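Side-chain contacts in lipopolysaccharide biosynthesis protein wbpB (Thermus thermophilus, PDB 3O9Z), which probably acts as an NAD-dependent dehydrogenase in the biosynthesis of 2,3-diacetamido-2,3-dideoxy-D-mannuronic acid and binds NAD and 2-oxoglutarate: residues 64-67 and 68-71; 108-111 and 112-116; 236-239 and 240-243. All coordinates share one frame; numbering follows the deposited sequence.

Interaction 1 of 3, residues 64-67 and 68-71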
ATOM      1  N   GLU A  64      19.122  12.437  10.075  1.00 15.36           N
ATOM      2  CA  GLU A  64      19.999  12.329  11.262  1.00 15.03           C
ATOM      3  C   GLU A  64      21.439  12.385  10.794  1.00 18.70           C
ATOM      4  O   GLU A  64      22.252  13.077  11.440  1.00 18.63           O
ATOM      5  CB  GLU A  64      19.693  11.040  12.009  1.00 16.94           C
ATOM      6  CG  GLU A  64      20.420  10.859  13.378  1.00 17.18           C
ATOM      7  CD  GLU A  64      19.896   9.633  14.063  1.00 21.24           C
ATOM      8  OE1 GLU A  64      19.964   8.530  13.450  1.00 22.40           O
ATOM      9  OE2 GLU A  64      19.375   9.769  15.210  1.00 26.31           O
ATOM     10  N   ASP A  65      21.782  11.684   9.703  1.00 16.08           N
ATOM     11  CA  ASP A  65      23.104  11.852   9.106  1.00 18.11           C
ATOM     12  C   ASP A  65      23.418  13.289   8.728  1.00 16.85           C
ATOM     13  O   ASP A  65      24.531  13.754   9.017  1.00 19.33           O
ATOM     14  CB  ASP A  65      23.311  10.942   7.878  1.00 17.45           C
ATOM     15  CG  ASP A  65      23.297   9.462   8.197  1.00 19.48           C
ATOM     16  OD1 ASP A  65      23.496   9.020   9.358  1.00 23.08           O
ATOM     17  OD2 ASP A  65      23.107   8.693   7.204  1.00 23.97           O
ATOM     18  N   LEU A  66      22.509  14.018   8.080  1.00 17.72           N
ATOM     19  CA  LEU A  66      22.699  15.424   7.750  1.00 16.43           C
ATOM     20  C   LEU A  66      22.957  16.240   9.035  1.00 19.72           C
ATOM     21  O   LEU A  66      23.904  17.043   9.063  1.00 19.96           O
ATOM     22  CB  LEU A  66      21.492  15.994   7.013  1.00 18.96           C
ATOM     23  CG  LEU A  66      21.280  15.470   5.581  1.00 19.12           C
ATOM     24  CD1 LEU A  66      20.153  16.311   5.025  1.00 21.34           C
ATOM     25  CD2 LEU A  66      22.542  15.518   4.729  1.00 23.99           C
ATOM     26  N   ARG A  67      22.186  15.991  10.090  1.00 18.85           N
ATOM     27  CA  ARG A  67      22.377  16.753  11.332  1.00 18.46           C
ATOM     28  C   ARG A  67      23.805  16.525  11.787  1.00 19.90           C
ATOM     29  O   ARG A  67      24.468  17.473  12.236  1.00 22.10           O
ATOM     30  CB  ARG A  67      21.369  16.373  12.429  1.00 18.97           C
ATOM     31  CG  ARG A  67      21.535  17.150  13.775  1.00 18.22           C
ATOM     32  CD  ARG A  67      20.893  16.416  14.946  1.00 19.33           C
ATOM     33  NE  ARG A  67      21.540  15.133  15.159  1.00 22.54           N
ATOM     34  CZ  ARG A  67      21.027  14.119  15.845  1.00 24.26           C
ATOM     35  NH1 ARG A  67      21.711  12.982  15.955  1.00 26.49           N
ATOM     36  NH2 ARG A  67      19.821  14.219  16.381  1.00 27.59           N
ATOM     37  N   ASP A  68      24.217  15.258  11.798  1.00 18.80           N
ATOM     38  CA  ASP A  68      25.459  14.853  12.490  1.00 19.06           C
ATOM     39  C   ASP A  68      26.627  15.431  11.700  1.00 24.99           C
ATOM     40  O   ASP A  68      27.739  15.523  12.220  1.00 25.89           O
ATOM     41  CB  ASP A  68      25.565  13.326  12.552  1.00 22.54           C
ATOM     42  CG  ASP A  68      24.722  12.732  13.673  1.00 23.74           C
ATOM     43  OD1 ASP A  68      24.159  13.507  14.482  1.00 25.21           O
ATOM     44  OD2 ASP A  68      24.610  11.482  13.788  1.00 26.23           O
ATOM     45  N   ARG A  69      26.413  15.845  10.459  1.00 23.86           N
ATOM     46  CA  ARG A  69      27.507  16.425   9.677  1.00 27.23           C
ATOM     47  C   ARG A  69      27.337  17.906   9.429  1.00 25.05           C
ATOM     48  O   ARG A  69      27.966  18.515   8.551  1.00 27.40           O
ATOM     49  CB  ARG A  69      27.814  15.643   8.399  1.00 29.18           C
ATOM     50  CG  ARG A  69      26.817  15.791   7.275  1.00 29.24           C
ATOM     51  CD  ARG A  69      27.215  14.820   6.154  1.00 36.56           C
ATOM     52  NE  ARG A  69      26.550  15.122   4.890  1.00 43.93           N
ATOM     53  CZ  ARG A  69      25.794  14.259   4.215  1.00 43.95           C
ATOM     54  NH1 ARG A  69      25.229  14.640   3.079  1.00 42.27           N
ATOM     55  NH2 ARG A  69      25.609  13.020   4.667  1.00 45.19           N
ATOM     56  N   GLY A  70      26.507  18.515  10.266  1.00 25.57           N
ATOM     57  CA  GLY A  70      26.357  19.960  10.226  1.00 23.98           C
ATOM     58  C   GLY A  70      25.585  20.511   9.043  1.00 25.83           C
ATOM     59  O   GLY A  70      25.736  21.668   8.683  1.00 27.32           O
ATOM     60  N   GLU A  71      24.715  19.704   8.437  1.00 22.63           N
ATOM     61  CA  GLU A  71      23.930  20.147   7.286  1.00 23.33           C
ATOM     62  C   GLU A  71      22.451  19.817   7.539  1.00 22.55           C
ATOM     63  O   GLU A  71      21.692  19.520   6.608  1.00 23.62           O
ATOM     64  CB  GLU A  71      24.359  19.430   6.002  1.00 23.58           C
ATOM     65  CG  GLU A  71      25.868  19.414   5.787  1.00 30.22           C
ATOM     66  CD  GLU A  71      26.270  18.855   4.439  1.00 39.89           C
ATOM     67  OE1 GLU A  71      26.180  17.619   4.238  1.00 45.85           O
ATOM     68  OE2 GLU A  71      26.658  19.677   3.585  1.00 47.78           O
TER

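Interaction 2 of 3, residues 108-111 and 112-116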
ATOM      1  N   TRP A 108      -4.983  15.444  19.465  1.00 14.73           N
ATOM      2  CA  TRP A 108      -5.416  15.387  20.879  1.00 14.68           C
ATOM      3  C   TRP A 108      -4.724  16.429  21.760  1.00 14.55           C
ATOM      4  O   TRP A 108      -3.542  16.678  21.630  1.00 14.49           O
ATOM      5  CB  TRP A 108      -5.112  14.000  21.449  1.00 14.28           C
ATOM      6  CG  TRP A 108      -5.834  12.906  20.740  1.00 14.81           C
ATOM      7  CD1 TRP A 108      -5.344  12.091  19.743  1.00 17.35           C
ATOM      8  CD2 TRP A 108      -7.193  12.511  20.949  1.00 16.21           C
ATOM      9  NE1 TRP A 108      -6.324  11.206  19.344  1.00 18.23           N
ATOM     10  CE2 TRP A 108      -7.469  11.445  20.057  1.00 15.97           C
ATOM     11  CE3 TRP A 108      -8.209  12.932  21.811  1.00 16.75           C
ATOM     12  CZ2 TRP A 108      -8.710  10.805  20.019  1.00 18.13           C
ATOM     13  CZ3 TRP A 108      -9.463  12.310  21.737  1.00 19.00           C
ATOM     14  CH2 TRP A 108      -9.693  11.254  20.863  1.00 21.86           C
ATOM     15  N   PRO A 109      -5.447  16.958  22.766  1.00 15.94           N
ATOM     16  CA  PRO A 109      -4.776  17.781  23.780  1.00 15.26           C
ATOM     17  C   PRO A 109      -3.585  17.092  24.485  1.00 13.85           C
ATOM     18  O   PRO A 109      -2.646  17.815  24.752  1.00 16.92           O
ATOM     19  CB  PRO A 109      -5.893  18.084  24.799  1.00 20.04           C
ATOM     20  CG  PRO A 109      -7.173  18.041  23.920  1.00 16.10           C
ATOM     21  CD  PRO A 109      -6.909  16.876  22.962  1.00 15.18           C
ATOM     22  N   GLU A 110      -3.627  15.782  24.708  1.00 16.27           N
ATOM     23  CA  GLU A 110      -2.489  15.091  25.366  1.00 16.21           C
ATOM     24  C   GLU A 110      -1.250  15.215  24.471  1.00 18.82           C
ATOM     25  O   GLU A 110      -0.127  15.377  24.954  1.00 19.41           O
ATOM     26  CB  GLU A 110      -2.838  13.634  25.590  1.00 21.14           C
ATOM     27  CG  GLU A 110      -1.764  12.780  26.260  1.00 32.82           C
ATOM     28  CD  GLU A 110      -2.207  11.339  26.381  1.00 44.69           C
ATOM     29  OE1 GLU A 110      -1.339  10.446  26.496  1.00 50.55           O
ATOM     30  OE2 GLU A 110      -3.437  11.107  26.354  1.00 49.48           O
ATOM     31  N   GLU A 111      -1.444  15.234  23.145  1.00 16.54           N
ATOM     32  CA  GLU A 111      -0.328  15.374  22.213  1.00 16.83           C
ATOM     33  C   GLU A 111       0.243  16.793  22.272  1.00 15.37           C
ATOM     34  O   GLU A 111       1.461  16.994  22.257  1.00 17.80           O
ATOM     35  CB  GLU A 111      -0.748  14.988  20.766  1.00 15.76           C
ATOM     36  CG  GLU A 111      -1.095  13.513  20.680  1.00 19.38           C
ATOM     37  CD  GLU A 111      -1.756  13.129  19.369  1.00 19.41           C
ATOM     38  OE1 GLU A 111      -2.439  13.995  18.795  1.00 17.64           O
ATOM     39  OE2 GLU A 111      -1.515  11.988  18.910  1.00 20.76           O
ATOM     40  N   ILE A 112      -0.617  17.822  22.354  1.00 15.35           N
ATOM     41  CA  ILE A 112      -0.181  19.191  22.549  1.00 16.72           C
ATOM     42  C   ILE A 112       0.677  19.256  23.847  1.00 16.67           C
ATOM     43  O   ILE A 112       1.755  19.865  23.765  1.00 18.17           O
ATOM     44  CB  ILE A 112      -1.387  20.176  22.687  1.00 17.20           C
ATOM     45  CG1 ILE A 112      -2.124  20.330  21.337  1.00 16.96           C
ATOM     46  CG2 ILE A 112      -0.908  21.514  23.217  1.00 20.83           C
ATOM     47  CD1 ILE A 112      -1.414  21.124  20.285  1.00 19.50           C
ATOM     48  N   ALA A 113       0.208  18.623  24.929  1.00 16.44           N
ATOM     49  CA  ALA A 113       0.922  18.687  26.222  1.00 19.19           C
ATOM     50  C   ALA A 113       2.296  18.008  26.115  1.00 17.99           C
ATOM     51  O   ALA A 113       3.296  18.532  26.634  1.00 20.25           O
ATOM     52  CB  ALA A 113       0.092  18.069  27.308  1.00 19.27           C
ATOM     53  N   ARG A 114       2.372  16.871  25.433  1.00 17.11           N
ATOM     54  CA  ARG A 114       3.633  16.163  25.321  1.00 17.82           C
ATOM     55  C   ARG A 114       4.557  16.952  24.422  1.00 16.38           C
ATOM     56  O   ARG A 114       5.775  17.039  24.678  1.00 19.29           O
ATOM     57  CB  ARG A 114       3.428  14.737  24.801  1.00 19.25           C
ATOM     58  CG  ARG A 114       2.605  13.763  25.608  1.00 26.20           C
ATOM     59  CD  ARG A 114       3.283  13.264  26.879  1.00 42.72           C
ATOM     60  NE  ARG A 114       2.277  12.840  27.858  1.00 52.42           N
ATOM     61  CZ  ARG A 114       2.545  12.235  29.014  1.00 55.66           C
ATOM     62  NH1 ARG A 114       3.799  11.967  29.356  1.00 54.56           N
ATOM     63  NH2 ARG A 114       1.556  11.893  29.831  1.00 57.04           N
ATOM     64  N   LEU A 115       4.050  17.554  23.339  1.00 17.32           N
ATOM     65  CA  LEU A 115       4.834  18.441  22.507  1.00 15.40           C
ATOM     66  C   LEU A 115       5.425  19.654  23.199  1.00 20.05           C
ATOM     67  O   LEU A 115       6.568  20.004  22.943  1.00 17.96           O
ATOM     68  CB  LEU A 115       4.123  18.811  21.179  1.00 17.63           C
ATOM     69  CG  LEU A 115       3.771  17.716  20.179  1.00 15.61           C
ATOM     70  CD1 LEU A 115       3.156  18.479  18.961  1.00 17.11           C
ATOM     71  CD2 LEU A 115       5.077  16.991  19.765  1.00 17.98           C
ATOM     72  N   LYS A 116       4.690  20.189  24.174  1.00 18.28           N
ATOM     73  CA  LYS A 116       5.247  21.263  24.983  1.00 20.04           C
ATOM     74  C   LYS A 116       6.482  20.766  25.753  1.00 15.45           C
ATOM     75  O   LYS A 116       7.513  21.409  25.777  1.00 22.10           O
ATOM     76  CB  LYS A 116       4.151  21.794  25.921  1.00 19.66           C
ATOM     77  CG  LYS A 116       3.073  22.608  25.218  1.00 27.10           C
ATOM     78  CD  LYS A 116       3.586  23.943  24.720  1.00 29.28           C
ATOM     79  CE  LYS A 116       3.712  24.946  25.870  1.00 35.06           C
ATOM     80  NZ  LYS A 116       4.033  26.322  25.378  1.00 28.67           N
TER

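Interaction 3 of 3, residues 236-239 and 240-243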
ATOM      1  N   GLU A 236     -29.231  28.342  -1.745  1.00 19.34           N
ATOM      2  CA  GLU A 236     -29.800  28.145  -3.080  1.00 23.51           C
ATOM      3  C   GLU A 236     -29.405  29.187  -4.132  1.00 23.11           C
ATOM      4  O   GLU A 236     -29.082  28.809  -5.249  1.00 21.92           O
ATOM      5  CB  GLU A 236     -31.321  28.024  -3.010  1.00 24.33           C
ATOM      6  CG  GLU A 236     -31.904  27.559  -4.334  1.00 28.11           C
ATOM      7  CD  GLU A 236     -32.232  28.727  -5.249  1.00 30.44           C
ATOM      8  OE1 GLU A 236     -32.425  29.852  -4.742  1.00 30.55           O
ATOM      9  OE2 GLU A 236     -32.283  28.505  -6.472  1.00 32.47           O
ATOM     10  N   PRO A 237     -29.334  30.473  -3.755  1.00 22.78           N
ATOM     11  CA  PRO A 237     -28.921  31.461  -4.768  1.00 23.71           C
ATOM     12  C   PRO A 237     -27.497  31.280  -5.312  1.00 23.65           C
ATOM     13  O   PRO A 237     -27.189  31.711  -6.427  1.00 26.31           O
ATOM     14  CB  PRO A 237     -29.100  32.797  -4.036  1.00 23.90           C
ATOM     15  CG  PRO A 237     -30.184  32.521  -3.015  1.00 20.46           C
ATOM     16  CD  PRO A 237     -29.761  31.126  -2.503  1.00 23.17           C
ATOM     17  N   LEU A 238     -26.617  30.629  -4.553  1.00 21.57           N
ATOM     18  CA  LEU A 238     -25.280  30.271  -5.013  1.00 21.83           C
ATOM     19  C   LEU A 238     -25.262  28.874  -5.634  1.00 21.13           C
ATOM     20  O   LEU A 238     -24.553  28.622  -6.606  1.00 21.47           O
ATOM     21  CB  LEU A 238     -24.317  30.296  -3.823  1.00 19.95           C
ATOM     22  CG  LEU A 238     -24.110  31.655  -3.148  1.00 24.10           C
ATOM     23  CD1 LEU A 238     -23.367  31.480  -1.818  1.00 25.93           C
ATOM     24  CD2 LEU A 238     -23.305  32.534  -4.092  1.00 28.74           C
ATOM     25  N   ARG A 239     -25.981  27.936  -5.033  1.00 21.10           N
ATOM     26  CA  ARG A 239     -26.052  26.565  -5.523  1.00 23.17           C
ATOM     27  C   ARG A 239     -26.638  26.486  -6.933  1.00 25.97           C
ATOM     28  O   ARG A 239     -26.169  25.694  -7.759  1.00 25.55           O
ATOM     29  CB  ARG A 239     -26.869  25.725  -4.538  1.00 22.86           C
ATOM     30  CG  ARG A 239     -26.865  24.247  -4.858  1.00 26.09           C
ATOM     31  CD  ARG A 239     -27.654  23.518  -3.806  1.00 31.52           C
ATOM     32  NE  ARG A 239     -29.079  23.596  -4.107  1.00 43.30           N
ATOM     33  CZ  ARG A 239     -29.988  24.137  -3.306  1.00 42.09           C
ATOM     34  NH1 ARG A 239     -29.626  24.658  -2.143  1.00 47.53           N
ATOM     35  NH2 ARG A 239     -31.262  24.133  -3.668  1.00 41.07           N
ATOM     36  N   ARG A 240     -27.625  27.342  -7.217  1.00 24.67           N
ATOM     37  CA  ARG A 240     -28.243  27.369  -8.551  1.00 24.84           C
ATOM     38  C   ARG A 240     -27.230  27.734  -9.616  1.00 24.68           C
ATOM     39  O   ARG A 240     -27.390  27.386 -10.784  1.00 26.48           O
ATOM     40  CB  ARG A 240     -29.432  28.340  -8.579  1.00 26.39           C
ATOM     41  CG  ARG A 240     -28.987  29.787  -8.699  1.00 23.48           C
ATOM     42  CD  ARG A 240     -30.157  30.752  -8.958  1.00 27.66           C
ATOM     43  NE  ARG A 240     -31.068  30.874  -7.823  1.00 29.38           N
ATOM     44  CZ  ARG A 240     -31.847  31.927  -7.580  1.00 33.96           C
ATOM     45  NH1 ARG A 240     -31.837  33.001  -8.379  1.00 30.64           N
ATOM     46  NH2 ARG A 240     -32.618  31.911  -6.507  1.00 30.44           N
ATOM     47  N   GLN A 241     -26.147  28.395  -9.228  1.00 24.49           N
ATOM     48  CA  GLN A 241     -25.112  28.764 -10.179  1.00 25.35           C
ATOM     49  C   GLN A 241     -24.005  27.733 -10.278  1.00 27.42           C
ATOM     50  O   GLN A 241     -23.060  27.917 -11.044  1.00 28.02           O
ATOM     51  CB  GLN A 241     -24.474  30.096  -9.807  1.00 25.83           C
ATOM     52  CG  GLN A 241     -25.490  31.093  -9.269  1.00 29.79           C
ATOM     53  CD  GLN A 241     -24.818  32.332  -8.752  1.00 34.46           C
ATOM     54  OE1 GLN A 241     -23.903  32.257  -7.936  1.00 35.38           O
ATOM     55  NE2 GLN A 241     -25.232  33.479  -9.260  1.00 27.64           N
ATOM     56  N   GLY A 242     -24.093  26.675  -9.472  1.00 24.55           N
ATOM     57  CA  GLY A 242     -23.106  25.604  -9.510  1.00 26.73           C
ATOM     58  C   GLY A 242     -22.045  25.717  -8.426  1.00 25.77           C
ATOM     59  O   GLY A 242     -21.115  24.919  -8.430  1.00 26.47           O
ATOM     60  N   LYS A 243     -22.150  26.689  -7.511  1.00 21.77           N
ATOM     61  CA  LYS A 243     -21.130  26.855  -6.463  1.00 23.09           C
ATOM     62  C   LYS A 243     -21.170  25.717  -5.447  1.00 19.87           C
ATOM     63  O   LYS A 243     -22.270  25.264  -5.099  1.00 21.15           O
ATOM     64  CB  LYS A 243     -21.332  28.160  -5.704  1.00 23.55           C
ATOM     65  CG  LYS A 243     -21.414  29.405  -6.583  1.00 32.77           C
ATOM     66  CD  LYS A 243     -20.092  29.737  -7.231  1.00 41.27           C
ATOM     67  CE  LYS A 243     -20.121  31.181  -7.734  1.00 45.47           C
ATOM     68  NZ  LYS A 243     -18.935  31.478  -8.573  1.00 48.24           N
TER

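Interaction 1 of 3, residues 64-67 and 68-71
R69 lies alongside L66 where helix 56-68 ends. Its CG sits between the backbone N and the carbonyl carbon (chi1 74°), which sets CG close to the carbonyls of D65 and L66. CB passes D65 O at 3.8 Å. CG comes nearer, 3.5 Å from D65 O, and CD is still close to that oxygen. From there the chain runs extended to NE, which gives its hydrogen to E71 OE1 at 2.6 Å, nearly along the C-O axis of the carboxylate; NH1 adds a weak bond to the same oxygen. The guanidinium lays one face on L66, whose CD2 is 3.3 Å from R69 NH1 and also near CZ and NH2; the bond to E71 and the methyl together limit how the group can turn. A Schellman motif closes the helix here: E71 N bonds L66 O at 2.9 Å and G70 N bonds R67 O at 3.0 Å, with G70 at positive phi. Round the helix, R67 grips D68 side-on, NE and NH1 both reaching OD1; the NH1-OD1 distance is 2.9 Å, and OD1 lies in the guanidinium plane. D68 OD2 is taken by R121 and R114 of the second subunit. With an alanine in place of D68, R67 would probably be free to turn and those two arginines would lose a shared counter-charge. E64 and D65 likewise reach R90 of the second subunit. The turn leads from helix 56-68 toward strand 75-78 of the Rossmann sheet, and E71 O accepts a hydrogen bond from R5 on strand 5-9.

Interaction 2 of 3, residues 108-111 and 112-116
W108 O takes the amide hydrogen of I112 at 3.2 Å and so opens helix 109-122, the helical crossover of a beta-alpha-beta unit in the Rossmann fold between strands 98-101 and 126-128. W108 is the N-cap, and P109, with no amide hydrogen to give, fills the first helical position. The inward side is close-packed. I112 CB rests on P109 O at 3.4 Å, while its side chain is turned to L281 and I288 of helix 281-294 and to V106. One turn on, L115 CG lies 3.2 Å from E111 O, the same oxygen that receives the L115 amide, and the leucine packs on Y86 and I89 of helix 85-94. Two neighbouring helices thus lie against the buried flank. The outward side is looser. E110, A113 and R114 are exposed, although R114 also touches Y86 of helix 85-94, and A113 CB merely touches E110 O. R114 keeps its CG tight on that carbonyl, 3.2 Å from E110 O, then bends at chi2 (-72°), which brings the guanidinium edge alongside the stem of E110. The acid does not close on it: E110 OE1 stays 4.5 Å from R114 NE and well out of the guanidinium plane, so that at most a general attraction of the charges is likely, with no N-H pointing at the acid. Back at the cap, the indole of W108 makes a cation-pi contact with R295, and the carboxylate of E111 comes up to the indole edge. There E111 OE1 accepts a hydrogen bond from W108 N at 3.0 Å, from above the carboxylate plane (39° out of it), and takes a second, weak bond from L107 N.

Interaction 3 of 3, residues 236-239 and 240-243
A bend at chi2 of E236 (-89°) and a chi1 of 79° at R240, which tucks CG between the backbone N and the carbonyl carbon, swing an acid and a base one helical turn apart onto each other. R240 then bends again at chi3 and meets E236 side-on with two nitrogens, one to each oxygen. NH2 reaches E236 OE1 at 2.7 Å on the syn lone pair, in a nearly straight bond that lies in the guanidinium plane. NE bonds E236 OE2 at 3.0 Å from above the carboxylate plane. The two flat groups are turned 41° apart, so the fork is twisted. P237 lies over one face of the guanidinium, near its rim. The same two residues are joined through the backbone, R240 N to E236 O. Helix 236-239 is a single short turn on the way from strand 221-228 to strand 245-251 of the six-stranded sheet, and it ends in a Schellman motif combined with a type I turn from R239 to G242. G242 N bonds R239 O at 2.9 Å and K243 N bonds L238 O at 3.2 Å. Q241 N reaches L238 O as well, from the opposite face of the carbonyl. At the backbone angles of G242 a side chain would jam against the carbonyl of Q241. Q241 crosses L238 obliquely, its CG 3.4 Å from P237 O and its OE1 3.9 Å from L238 CD2. K243 CG comes within 3.2 Å of L238 O, while R239 NH1 turns back to bond V234 O.

How the interactions relate
All three contacts are local and follow one another in series along the chain; none nests inside or crosses another. Interaction 1 ends helix 56-68 and turns the chain toward strand 75-78. Interaction 2 starts helix 109-122, further along the same Rossmann domain, and the two come no nearer than about 15 Å between nearest atoms. Interaction 3 closes the connection from strand 221-228 to strand 245-251 of the six-stranded sheet, with its centre about 54 Å from that of interaction 1 and on the other side of the chain's centre. Interactions 1 and 3 each close the end of a helix, whereas interaction 2 opens one.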